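Local atomic coordinates of extracellular solute-binding protein, family 3 (Methylophaga aminisulfidivorans MP, PDB entry 5SV6), a protein that is of unknown molecular function but has a periplasmic binding protein-like architecture and is probably linked to the methanol dehydrogenase (MDH) system. Residues 159-164 with 249-254; 198-203 with 212-217; 141-146 with 233-238; 154-159 with 164-169. One frame throughout, in Å; residues are numbered along the deposited sequence.

Contact 1. Residues 159-164 with 249-254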
loop_
_atom_site.group_PDB
_atom_site.type_symbol
_atom_site.label_atom_id
_atom_site.label_comp_id
_atom_site.label_asym_id
_atom_site.label_seq_id
_atom_site.Cartn_x
_atom_site.Cartn_y
_atom_site.Cartn_z
ATOM N N GLY A 159 -11.244 6.523 -0.143
ATOM C CA GLY A 159 -11.572 5.201 -0.649
ATOM C C GLY A 159 -10.909 4.063 0.103
ATOM O O GLY A 159 -11.134 2.885 -0.214
ATOM N N SER A 160 -10.084 4.406 1.092
ATOM C CA SER A 160 -9.414 3.400 1.909
ATOM C C SER A 160 -10.243 3.151 3.186
ATOM O O SER A 160 -11.163 3.913 3.480
ATOM C CB SER A 160 -7.989 3.867 2.250
ATOM O OG SER A 160 -8.013 5.004 3.093
ATOM N N PRO A 161 -9.918 2.088 3.950
ATOM C CA PRO A 161 -10.638 1.882 5.216
ATOM C C PRO A 161 -10.512 3.082 6.159
ATOM O O PRO A 161 -11.368 3.260 7.024
ATOM C CB PRO A 161 -9.946 0.659 5.826
ATOM C CG PRO A 161 -9.327 -0.055 4.664
ATOM C CD PRO A 161 -8.933 1.021 3.697
ATOM N N SER A 162 -9.458 3.878 5.993
ATOM C CA SER A 162 -9.288 5.116 6.752
ATOM C C SER A 162 -10.490 6.026 6.595
ATOM O O SER A 162 -10.948 6.639 7.566
ATOM C CB SER A 162 -8.034 5.863 6.293
ATOM O OG SER A 162 -6.942 4.975 6.204
ATOM N N GLU A 163 -10.993 6.129 5.366
ATOM C CA GLU A 163 -12.151 6.977 5.105
ATOM C C GLU A 163 -13.385 6.443 5.822
ATOM O O GLU A 163 -14.099 7.187 6.475
ATOM C CB GLU A 163 -12.433 7.105 3.597
ATOM C CG GLU A 163 -13.551 8.097 3.323
ATOM C CD GLU A 163 -13.949 8.212 1.857
ATOM O OE1 GLU A 163 -13.175 7.798 0.968
ATOM O OE2 GLU A 163 -15.055 8.727 1.608
ATOM N N VAL A 164 -13.628 5.144 5.692
ATOM C CA VAL A 164 -14.752 4.505 6.371
ATOM C C VAL A 164 -14.720 4.811 7.870
ATOM O O VAL A 164 -15.728 5.179 8.450
ATOM C CB VAL A 164 -14.763 2.971 6.126
ATOM C CG1 VAL A 164 -16.006 2.335 6.747
ATOM C CG2 VAL A 164 -14.704 2.672 4.623
ATOM N N GLN A 249 -8.636 -3.767 8.424
ATOM C CA GLN A 249 -7.511 -2.828 8.324
ATOM C C GLN A 249 -6.212 -3.537 7.959
ATOM O O GLN A 249 -5.196 -2.882 7.716
ATOM C CB GLN A 249 -7.296 -2.115 9.658
ATOM C CG GLN A 249 -8.566 -1.648 10.326
ATOM C CD GLN A 249 -9.050 -0.329 9.790
ATOM O OE1 GLN A 249 -8.307 0.650 9.772
ATOM N NE2 GLN A 249 -10.311 -0.287 9.357
ATOM N N GLN A 250 -6.243 -4.868 7.956
ATOM C CA GLN A 250 -5.065 -5.684 7.658
ATOM C C GLN A 250 -5.350 -6.578 6.456
ATOM O O GLN A 250 -6.410 -7.187 6.379
ATOM C CB GLN A 250 -4.682 -6.549 8.867
ATOM C CG GLN A 250 -4.210 -5.764 10.076
ATOM C CD GLN A 250 -3.859 -6.657 11.262
ATOM O OE1 GLN A 250 -3.677 -7.868 11.115
ATOM N NE2 GLN A 250 -3.731 -6.053 12.435
ATOM N N PHE A 251 -4.403 -6.660 5.522
ATOM C CA PHE A 251 -4.644 -7.360 4.256
ATOM C C PHE A 251 -3.467 -8.238 3.834
ATOM O O PHE A 251 -2.314 -7.791 3.843
ATOM C CB PHE A 251 -4.938 -6.348 3.139
ATOM C CG PHE A 251 -6.196 -5.546 3.367
ATOM C CD1 PHE A 251 -7.395 -5.933 2.775
ATOM C CD2 PHE A 251 -6.185 -4.429 4.189
ATOM C CE1 PHE A 251 -8.562 -5.218 3.005
ATOM C CE2 PHE A 251 -7.350 -3.701 4.423
ATOM C CZ PHE A 251 -8.541 -4.096 3.827
ATOM N N GLU A 252 -3.768 -9.474 3.442
ATOM C CA GLU A 252 -2.763 -10.357 2.862
ATOM C C GLU A 252 -2.480 -9.905 1.432
ATOM O O GLU A 252 -3.401 -9.559 0.687
ATOM C CB GLU A 252 -3.233 -11.816 2.873
ATOM C CG GLU A 252 -3.300 -12.430 4.270
ATOM C CD GLU A 252 -3.832 -13.853 4.254
ATOM O OE1 GLU A 252 -4.465 -14.252 3.253
ATOM O OE2 GLU A 252 -3.596 -14.582 5.233
ATOM N N GLN A 253 -1.209 -9.906 1.051
ATOM C CA GLN A 253 -0.825 -9.482 -0.296
ATOM C C GLN A 253 -0.299 -10.644 -1.142
ATOM O O GLN A 253 0.471 -11.471 -0.658
ATOM C CB GLN A 253 0.220 -8.369 -0.217
ATOM C CG GLN A 253 -0.271 -7.144 0.551
ATOM C CD GLN A 253 -1.423 -6.460 -0.152
ATOM O OE1 GLN A 253 -1.254 -5.914 -1.241
ATOM N NE2 GLN A 253 -2.611 -6.511 0.454
ATOM N N SER A 254 -0.694 -10.680 -2.412
ATOM C CA SER A 254 -0.318 -11.767 -3.319
ATOM C C SER A 254 0.164 -11.255 -4.668
ATOM O O SER A 254 -0.120 -10.121 -5.049
ATOM C CB SER A 254 -1.518 -12.679 -3.583
ATOM O OG SER A 254 -1.999 -13.294 -2.401
#

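Contact 2. Residues 198-203 with 212-217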
loop_
_atom_site.group_PDB
_atom_site.type_symbol
_atom_site.label_atom_id
_atom_site.label_comp_id
_atom_site.label_asym_id
_atom_site.label_seq_id
_atom_site.Cartn_x
_atom_site.Cartn_y
_atom_site.Cartn_z
ATOM N N ASP A 198 4.566 9.786 0.576
ATOM C CA ASP A 198 5.577 10.555 1.299
ATOM C C ASP A 198 5.079 11.963 1.670
ATOM O O ASP A 198 5.494 12.538 2.672
ATOM C CB ASP A 198 6.854 10.653 0.472
ATOM C CG ASP A 198 6.631 11.335 -0.856
ATOM O OD1 ASP A 198 5.819 10.824 -1.655
ATOM O OD2 ASP A 198 7.261 12.388 -1.096
ATOM N N LEU A 199 4.193 12.516 0.850
ATOM C CA LEU A 199 3.520 13.770 1.176
ATOM C C LEU A 199 2.714 13.650 2.476
ATOM O O LEU A 199 2.748 14.535 3.341
ATOM C CB LEU A 199 2.582 14.159 0.025
ATOM C CG LEU A 199 1.631 15.321 0.319
ATOM C CD1 LEU A 199 2.414 16.614 0.549
ATOM C CD2 LEU A 199 0.585 15.485 -0.785
ATOM N N LEU A 200 1.970 12.559 2.614
ATOM C CA LEU A 200 1.139 12.380 3.804
ATOM C C LEU A 200 1.987 12.244 5.073
ATOM O O LEU A 200 1.653 12.815 6.106
ATOM C CB LEU A 200 0.182 11.189 3.646
ATOM C CG LEU A 200 -0.793 11.297 2.464
ATOM C CD1 LEU A 200 -1.736 10.105 2.402
ATOM C CD2 LEU A 200 -1.597 12.562 2.578
ATOM N N VAL A 201 3.091 11.509 4.994
ATOM C CA VAL A 201 3.992 11.423 6.143
ATOM C C VAL A 201 4.571 12.803 6.476
ATOM O O VAL A 201 4.659 13.199 7.646
ATOM C CB VAL A 201 5.102 10.377 5.925
ATOM C CG1 VAL A 201 6.094 10.398 7.092
ATOM C CG2 VAL A 201 4.479 8.986 5.776
ATOM N N SER A 202 4.933 13.545 5.437
ATOM C CA SER A 202 5.494 14.884 5.600
ATOM C C SER A 202 4.554 15.846 6.323
ATOM O O SER A 202 5.001 16.723 7.060
ATOM C CB SER A 202 5.890 15.457 4.241
ATOM O OG SER A 202 7.072 14.825 3.790
ATOM N N GLU A 203 3.253 15.680 6.099
ATOM C CA GLU A 203 2.235 16.506 6.755
ATOM C C GLU A 203 2.243 16.310 8.272
ATOM O O GLU A 203 1.978 17.242 9.030
ATOM C CB GLU A 203 0.854 16.169 6.204
ATOM C CG GLU A 203 0.633 16.641 4.784
ATOM C CD GLU A 203 0.582 18.149 4.689
ATOM O OE1 GLU A 203 -0.386 18.745 5.203
ATOM O OE2 GLU A 203 1.517 18.741 4.115
ATOM N N ALA A 212 -1.688 10.722 10.623
ATOM C CA ALA A 212 -1.982 10.078 9.354
ATOM C C ALA A 212 -2.451 8.671 9.638
ATOM O O ALA A 212 -2.131 8.094 10.680
ATOM C CB ALA A 212 -0.745 10.052 8.443
ATOM N N HIS A 213 -3.238 8.127 8.720
ATOM C CA HIS A 213 -3.604 6.720 8.786
ATOM C C HIS A 213 -3.409 6.208 7.374
ATOM O O HIS A 213 -4.158 6.575 6.464
ATOM C CB HIS A 213 -5.044 6.544 9.274
ATOM C CG HIS A 213 -5.420 5.122 9.548
ATOM N ND1 HIS A 213 -6.202 4.379 8.691
ATOM C CD2 HIS A 213 -5.126 4.307 10.589
ATOM C CE1 HIS A 213 -6.385 3.171 9.196
ATOM N NE2 HIS A 213 -5.733 3.098 10.343
ATOM N N ILE A 214 -2.372 5.391 7.199
ATOM C CA ILE A 214 -1.823 5.074 5.880
ATOM C C ILE A 214 -1.507 3.594 5.823
ATOM O O ILE A 214 -1.087 3.017 6.822
ATOM C CB ILE A 214 -0.466 5.818 5.642
ATOM C CG1 ILE A 214 -0.599 7.312 5.904
ATOM C CG2 ILE A 214 0.074 5.588 4.226
ATOM C CD1 ILE A 214 -1.650 7.945 5.027
ATOM N N TRP A 215 -1.696 2.986 4.655
ATOM C CA TRP A 215 -1.256 1.613 4.411
ATOM C C TRP A 215 0.248 1.533 4.693
ATOM O O TRP A 215 1.040 2.224 4.062
ATOM C CB TRP A 215 -1.571 1.224 2.954
ATOM C CG TRP A 215 -1.072 -0.114 2.483
ATOM C CD1 TRP A 215 -0.214 -0.348 1.441
ATOM C CD2 TRP A 215 -1.438 -1.404 2.993
ATOM N NE1 TRP A 215 -0.023 -1.697 1.276
ATOM C CE2 TRP A 215 -0.751 -2.369 2.223
ATOM C CE3 TRP A 215 -2.270 -1.838 4.027
ATOM C CZ2 TRP A 215 -0.862 -3.737 2.467
ATOM C CZ3 TRP A 215 -2.386 -3.197 4.261
ATOM C CH2 TRP A 215 -1.688 -4.132 3.484
ATOM N N ALA A 216 0.633 0.701 5.654
ATOM C CA ALA A 216 2.007 0.737 6.168
ATOM C C ALA A 216 3.124 0.525 5.128
ATOM O O ALA A 216 4.128 1.227 5.165
ATOM C CB ALA A 216 2.177 -0.190 7.383
ATOM N N PRO A 217 2.955 -0.424 4.192
ATOM C CA PRO A 217 4.016 -0.553 3.181
ATOM C C PRO A 217 4.290 0.729 2.372
ATOM O O PRO A 217 5.427 0.933 1.933
ATOM C CB PRO A 217 3.493 -1.681 2.279
ATOM C CG PRO A 217 2.710 -2.540 3.220
ATOM C CD PRO A 217 2.005 -1.553 4.130
#

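Contact 3. Residues 141-146 with 233-238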
loop_
_atom_site.group_PDB
_atom_site.type_symbol
_atom_site.label_atom_id
_atom_site.label_comp_id
_atom_site.label_asym_id
_atom_site.label_seq_id
_atom_site.Cartn_x
_atom_site.Cartn_y
_atom_site.Cartn_z
ATOM N N LYS A 141 -4.077 3.822 20.001
ATOM C CA LYS A 141 -3.924 2.392 19.791
ATOM C C LYS A 141 -4.861 1.889 18.703
ATOM O O LYS A 141 -4.566 0.909 18.018
ATOM C CB LYS A 141 -4.217 1.639 21.090
ATOM C CG LYS A 141 -3.170 1.844 22.179
ATOM C CD LYS A 141 -1.982 0.895 22.014
ATOM C CE LYS A 141 -1.239 0.693 23.332
ATOM N NZ LYS A 141 -0.660 1.961 23.860
ATOM N N ASN A 142 -5.995 2.559 18.556
ATOM C CA ASN A 142 -7.010 2.101 17.619
ATOM C C ASN A 142 -8.035 3.186 17.358
ATOM O O ASN A 142 -7.921 4.287 17.896
ATOM C CB ASN A 142 -7.678 0.811 18.132
ATOM C CG ASN A 142 -8.356 0.990 19.479
ATOM O OD1 ASN A 142 -8.989 2.013 19.755
ATOM N ND2 ASN A 142 -8.234 -0.024 20.331
ATOM N N TRP A 143 -9.045 2.872 16.549
ATOM C CA TRP A 143 -10.011 3.880 16.110
ATOM C C TRP A 143 -10.953 4.378 17.203
ATOM O O TRP A 143 -11.622 5.403 17.038
ATOM C CB TRP A 143 -10.798 3.373 14.896
ATOM C CG TRP A 143 -10.052 3.533 13.610
ATOM C CD1 TRP A 143 -9.491 2.547 12.853
ATOM C CD2 TRP A 143 -9.770 4.765 12.936
ATOM N NE1 TRP A 143 -8.891 3.086 11.742
ATOM C CE2 TRP A 143 -9.049 4.447 11.770
ATOM C CE3 TRP A 143 -10.071 6.102 13.199
ATOM C CZ2 TRP A 143 -8.621 5.424 10.862
ATOM C CZ3 TRP A 143 -9.643 7.076 12.291
ATOM C CH2 TRP A 143 -8.928 6.727 11.144
ATOM N N GLN A 144 -10.995 3.665 18.325
ATOM C CA GLN A 144 -11.817 4.087 19.456
ATOM C C GLN A 144 -11.067 4.953 20.467
ATOM O O GLN A 144 -11.637 5.352 21.478
ATOM C CB GLN A 144 -12.466 2.878 20.152
ATOM C CG GLN A 144 -13.741 2.408 19.455
ATOM C CD GLN A 144 -14.391 1.189 20.111
ATOM O OE1 GLN A 144 -14.102 0.851 21.261
ATOM N NE2 GLN A 144 -15.281 0.525 19.373
ATOM N N SER A 145 -9.800 5.260 20.188
ATOM C CA SER A 145 -9.011 6.108 21.081
ATOM C C SER A 145 -9.614 7.495 21.218
ATOM O O SER A 145 -9.847 8.185 20.219
ATOM C CB SER A 145 -7.565 6.229 20.604
ATOM O OG SER A 145 -6.918 7.304 21.264
ATOM N N PRO A 146 -9.870 7.918 22.464
ATOM C CA PRO A 146 -10.447 9.245 22.695
ATOM C C PRO A 146 -9.564 10.374 22.164
ATOM O O PRO A 146 -10.092 11.428 21.811
ATOM C CB PRO A 146 -10.563 9.310 24.222
ATOM C CG PRO A 146 -10.706 7.875 24.639
ATOM C CD PRO A 146 -9.789 7.127 23.706
ATOM N N VAL A 233 1.720 2.932 14.464
ATOM C CA VAL A 233 0.980 1.922 15.196
ATOM C C VAL A 233 0.004 1.234 14.259
ATOM O O VAL A 233 -0.929 1.865 13.767
ATOM C CB VAL A 233 0.204 2.557 16.376
ATOM C CG1 VAL A 233 -0.611 1.502 17.113
ATOM C CG2 VAL A 233 1.171 3.261 17.330
ATOM N N VAL A 234 0.227 -0.052 14.000
ATOM C CA VAL A 234 -0.616 -0.795 13.069
ATOM C C VAL A 234 -2.012 -1.044 13.640
ATOM O O VAL A 234 -2.153 -1.455 14.801
ATOM C CB VAL A 234 0.024 -2.149 12.691
ATOM C CG1 VAL A 234 -0.866 -2.890 11.730
ATOM C CG2 VAL A 234 1.420 -1.936 12.091
ATOM N N SER A 235 -3.041 -0.793 12.832
ATOM C CA SER A 235 -4.424 -0.970 13.284
ATOM C C SER A 235 -4.748 -2.424 13.599
ATOM O O SER A 235 -4.050 -3.333 13.155
ATOM C CB SER A 235 -5.419 -0.477 12.231
ATOM O OG SER A 235 -5.674 0.904 12.366
ATOM N N GLU A 236 -5.816 -2.622 14.367
ATOM C CA GLU A 236 -6.364 -3.949 14.619
ATOM C C GLU A 236 -6.896 -4.523 13.303
ATOM O O GLU A 236 -7.271 -3.766 12.403
ATOM C CB GLU A 236 -7.466 -3.873 15.694
ATOM C CG GLU A 236 -6.910 -3.619 17.106
ATOM C CD GLU A 236 -7.959 -3.125 18.111
ATOM O OE1 GLU A 236 -9.163 -3.087 17.781
ATOM O OE2 GLU A 236 -7.564 -2.758 19.238
ATOM N N GLU A 237 -6.931 -5.849 13.187
ATOM C CA GLU A 237 -7.349 -6.493 11.928
ATOM C C GLU A 237 -8.730 -6.046 11.458
ATOM O O GLU A 237 -8.925 -5.712 10.285
ATOM C CB GLU A 237 -7.301 -8.026 12.037
ATOM C CG GLU A 237 -7.674 -8.743 10.729
ATOM C CD GLU A 237 -7.240 -10.199 10.696
ATOM O OE1 GLU A 237 -7.148 -10.825 11.771
ATOM O OE2 GLU A 237 -6.981 -10.719 9.588
ATOM N N ILE A 238 -9.694 -6.049 12.376
ATOM C CA ILE A 238 -11.051 -5.624 12.055
ATOM C C ILE A 238 -11.497 -4.539 13.027
ATOM O O ILE A 238 -11.606 -4.786 14.226
ATOM C CB ILE A 238 -12.041 -6.807 12.154
ATOM C CG1 ILE A 238 -11.514 -8.015 11.375
ATOM C CG2 ILE A 238 -13.429 -6.403 11.662
ATOM C CD1 ILE A 238 -11.489 -7.822 9.884
HETATM O O HOH W 1 -3.053 -1.172 17.530
#

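Contact 4. Residues 154-159 with 164-169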
loop_
_atom_site.group_PDB
_atom_site.type_symbol
_atom_site.label_atom_id
_atom_site.label_comp_id
_atom_site.label_asym_id
_atom_site.label_seq_id
_atom_site.Cartn_x
_atom_site.Cartn_y
_atom_site.Cartn_z
ATOM N N PHE A 154 -6.525 15.030 9.523
ATOM C CA PHE A 154 -6.148 13.633 9.357
ATOM C C PHE A 154 -5.606 13.391 7.944
ATOM O O PHE A 154 -6.327 13.538 6.964
ATOM C CB PHE A 154 -7.363 12.729 9.600
ATOM C CG PHE A 154 -7.967 12.869 10.981
ATOM C CD1 PHE A 154 -8.813 13.927 11.281
ATOM C CD2 PHE A 154 -7.714 11.922 11.965
ATOM C CE1 PHE A 154 -9.367 14.061 12.547
ATOM C CE2 PHE A 154 -8.274 12.043 13.239
ATOM C CZ PHE A 154 -9.104 13.114 13.521
ATOM N N ALA A 155 -4.338 13.010 7.830
ATOM C CA ALA A 155 -3.804 12.713 6.505
ATOM C C ALA A 155 -4.178 11.280 6.114
ATOM O O ALA A 155 -3.603 10.322 6.639
ATOM C CB ALA A 155 -2.300 12.911 6.489
ATOM N N ILE A 156 -5.163 11.136 5.223
ATOM C CA ILE A 156 -5.615 9.820 4.765
ATOM C C ILE A 156 -5.835 9.744 3.252
ATOM O O ILE A 156 -5.886 10.766 2.561
ATOM C CB ILE A 156 -6.926 9.381 5.455
ATOM C CG1 ILE A 156 -8.087 10.280 5.009
ATOM C CG2 ILE A 156 -6.762 9.374 6.985
ATOM C CD1 ILE A 156 -9.450 9.659 5.217
ATOM N N VAL A 157 -5.977 8.521 2.753
ATOM C CA VAL A 157 -6.277 8.292 1.346
ATOM C C VAL A 157 -7.760 7.970 1.168
ATOM O O VAL A 157 -8.278 7.028 1.771
ATOM C CB VAL A 157 -5.422 7.135 0.778
ATOM C CG1 VAL A 157 -5.744 6.892 -0.697
ATOM C CG2 VAL A 157 -3.940 7.426 0.962
ATOM N N PRO A 158 -8.456 8.757 0.338
ATOM C CA PRO A 158 -9.888 8.532 0.102
ATOM C C PRO A 158 -10.138 7.160 -0.515
ATOM O O PRO A 158 -9.321 6.688 -1.299
ATOM C CB PRO A 158 -10.259 9.642 -0.886
ATOM C CG PRO A 158 -9.216 10.703 -0.671
ATOM C CD PRO A 158 -7.955 9.955 -0.361
ATOM N N GLY A 159 -11.244 6.523 -0.143
ATOM C CA GLY A 159 -11.572 5.201 -0.649
ATOM C C GLY A 159 -10.909 4.063 0.103
ATOM O O GLY A 159 -11.134 2.885 -0.214
ATOM N N VAL A 164 -13.628 5.144 5.692
ATOM C CA VAL A 164 -14.752 4.505 6.371
ATOM C C VAL A 164 -14.720 4.811 7.870
ATOM O O VAL A 164 -15.728 5.179 8.450
ATOM C CB VAL A 164 -14.763 2.971 6.126
ATOM C CG1 VAL A 164 -16.006 2.335 6.747
ATOM C CG2 VAL A 164 -14.704 2.672 4.623
HETATM N N MSE A 165 -13.545 4.719 8.482
HETATM C CA MSE A 165 -13.428 4.934 9.922
HETATM C C MSE A 165 -13.499 6.405 10.333
HETATM O O MSE A 165 -13.947 6.727 11.433
HETATM C CB MSE A 165 -12.151 4.288 10.463
HETATM C CG MSE A 165 -12.108 2.776 10.308
HETATM SE SE MSE A 165 -13.780 1.939 10.932
HETATM C CE MSE A 165 -13.820 2.639 12.764
ATOM N N LEU A 166 -13.068 7.300 9.451
ATOM C CA LEU A 166 -13.169 8.728 9.741
ATOM C C LEU A 166 -14.640 9.146 9.780
ATOM O O LEU A 166 -15.054 9.961 10.612
ATOM C CB LEU A 166 -12.395 9.545 8.701
ATOM C CG LEU A 166 -11.548 10.700 9.242
ATOM C CD1 LEU A 166 -10.663 10.256 10.403
ATOM C CD2 LEU A 166 -10.706 11.347 8.133
ATOM N N ARG A 167 -15.428 8.581 8.874
ATOM C CA ARG A 167 -16.869 8.809 8.900
ATOM C C ARG A 167 -17.454 8.228 10.182
ATOM O O ARG A 167 -18.252 8.873 10.864
ATOM C CB ARG A 167 -17.534 8.161 7.694
ATOM C CG ARG A 167 -17.072 8.706 6.356
ATOM C CD ARG A 167 -17.866 8.060 5.243
ATOM N NE ARG A 167 -17.531 8.587 3.928
ATOM C CZ ARG A 167 -18.206 9.560 3.330
ATOM N NH1 ARG A 167 -19.247 10.108 3.943
ATOM N NH2 ARG A 167 -17.849 9.978 2.121
ATOM N N GLU A 168 -17.031 7.011 10.516
ATOM C CA GLU A 168 -17.496 6.343 11.726
ATOM C C GLU A 168 -17.332 7.209 12.974
ATOM O O GLU A 168 -18.243 7.279 13.797
ATOM C CB GLU A 168 -16.790 4.994 11.924
ATOM C CG GLU A 168 -17.083 4.332 13.276
ATOM C CD GLU A 168 -18.528 3.860 13.409
ATOM O OE1 GLU A 168 -19.219 3.762 12.374
ATOM O OE2 GLU A 168 -18.967 3.574 14.548
ATOM N N ILE A 169 -16.185 7.875 13.115
ATOM C CA ILE A 169 -15.961 8.734 14.279
ATOM C C ILE A 169 -16.327 10.202 14.045
ATOM O O ILE A 169 -15.947 11.068 14.831
ATOM C CB ILE A 169 -14.520 8.649 14.841
ATOM C CG1 ILE A 169 -13.504 9.235 13.858
ATOM C CG2 ILE A 169 -14.164 7.215 15.222
ATOM C CD1 ILE A 169 -12.176 9.515 14.495
#

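Contact 1. Residues 159-164 with 249-254
Gln249 lays the outer part of its side chain against the ring of Pro161, the first residue of helix 161-168. At its base, CB of Gln249 packs on the backbone O of Glu236. CG stands beside the backbone N (chi1 -44°), and a further bend at chi2, -83°, brings the amide round to the proline. There Gln249 CD lies 4.2 Å from Pro161 CB, and NE2 comes closer, 3.7 Å from the same carbon. This is van der Waals contact; NE2 donates a hydrogen bond to Val247 O. OE1 is hydrogen-bonded to Trp143, so the buried amide is tied at both atoms and is unlikely to turn over.

Strand 247-257 pairs with strands of both lobes, consistent with a hinge-region strand of a type II periplasmic binding protein, and the start of helix 161-168 rests on it. Ser160 occupies the N-cap position, and its O accepts from Glu163 N at 2.9 Å.

Two residues on from Gln249, Phe251 offers ring atom CE2 to Pro161 CG at 4.2 Å, an oblique and looser approach. On the helix side of the contact, Glu163 OE1 takes the N-H of Gly159, with 2.6 Å between OE1 and Gly159 N, nearly in line with the C-O bond, closing the loop that leads into the helix.

Contact 2. Residues 198-203 with 212-217
The carbonyl oxygen of Asp198, on the helix that brings Leu200 against Ile214, is gripped twice by Ser202. The backbone N of Ser202 makes the ordinary helical bond to Asp198 O, and its OG donates to the same atom, also at 3.0 Å. The two donors arrive from opposite faces of the carbonyl plane, the hydroxyl tilted 30° from it. Ser202 takes no part in the meeting with residues 212-217, where no hydrogen bond crosses.

Leu200 carries that meeting. Its CD1 continues the extended line of the side chain (chi2 -178°) and runs up against CD1 of Ile214 at 3.4 Å, tighter than usual for two methyl groups. The same isoleucine methyl, Ile214 CD1, also lies 4.0 Å from Leu200 CB, so it touches the leucine at the base as well as at the end of one branch. Two residues before Ile214 on the strand, Ala212 sets its CB 4.3 Å from the carbonyl O of Leu200, a small side chain that lets the helix backbone come near.

Helix 197-206 here covers one side of strand 211-215, which runs antiparallel to strand 118-133 and parallel to strand 154-156. Helix 216-224 flanks the contact through Ala219, met by both Val201 and Ile214, while Leu200 also packs on Leu182 and its CD1 reaches Val157.

Contact 3. Residues 141-146 with 233-238
An Asx turn joined to a type I beta turn, Asn142 to Ser145, presents Asn142 to Glu236 in the segment just beyond strand 230-234. The asparagine uses both ends of its amide. OD1 accepts the N-H of Gln144 at 3.0 Å, while ND2 donates across the contact to Glu236 OE2, also at 3.0 Å. The beta turn itself closes with Ser145 N on Asn142 O.

With CG set between the backbone N and the carbonyl carbon (chi1 60°), the amide can serve its own turn and the glutamate together. The bond to Glu236 is fairly straight, 152° at the hydrogen, yet it meets OE2 from above the carboxylate plane, and amide and carboxylate are turned 69° against each other. A leucine in place of Asn142 would probably leave Glu236 OE2 without this donor and Gln144 N without its side-chain acceptor, making the turn less firmly held.

Deeper in, Trp143 NE1 passes Ser235 OG at 3.9 Å, each engaged with a different partner: the indole N-H with Gln249 OE1, the hydroxyl with His213 NE2. At the start of both segments, Val233 CG1 lies 4.1 Å from Lys141 O. That same oxygen receives a hydrogen bond from a water at 2.6 Å, and the water gives its second one to Val234 O at 2.9 Å, bridging the two backbones.

Contact 4. Residues 154-159 with 164-169
Residues 164-169 meet strand 154-156 through Leu166, which sets one methyl on Phe154 and the other on Ile156. Val164 begins this part of helix 161-168 by accepting Glu168 N on its O. Met165, a selenomethionine, packs on Trp143 and Val247.

Leu166 follows with its branches split. CD1 sits over one face of the Phe154 ring, 3.9 Å from the centroid and 20° off the normal, a CH-pi contact shifted toward the CG-CD2 side. Leu166 CD2 meets Ile156 CD1 tip to tip at 3.6 Å and lies 3.9 Å from Phe154 CB. The chi1 of -137° is away from a staggered value, a twist that accompanies this double fit. An alanine at Leu166 is likely to leave the face of Phe154 without this methyl and open a gap at the end of Ile156.

Arg167 makes a salt bridge with Glu163 and a cation-pi contact with Tyr172. Glu168 OE2 accepts from Arg242 N, and Ile169, the first residue past the helix, still gives its N to Met165 O.

Strand and helix are consistent with the start of an elaborated beta-alpha-beta connection to the parallel strand 211-215, with further helices in between. With no hydrogen bond crossing between the segments, their fit depends on the shape and dispersion of three buried apolar side chains.

How the contacts relate
Contacts 2 and 4 are buried and made mainly of apolar side chains, with no hydrogen bond across, each setting a helix against one of the neighbouring parallel strands 154-156 and 211-215. Contact 1 is partly buried and mixed, a proline against an amide and a ring, and it shares helix 161-168 with contact 4. Contact 3 lies farthest from the centre of the chain, and there alone a direct hydrogen bond and a water join the two segments. All four reach the same mixed sheet. His213 of contact 2 lies between contacts 1 and 3, its ND1 hydrogen-bonded to Ser162 OG, and Trp143 spans contacts 3 and 4.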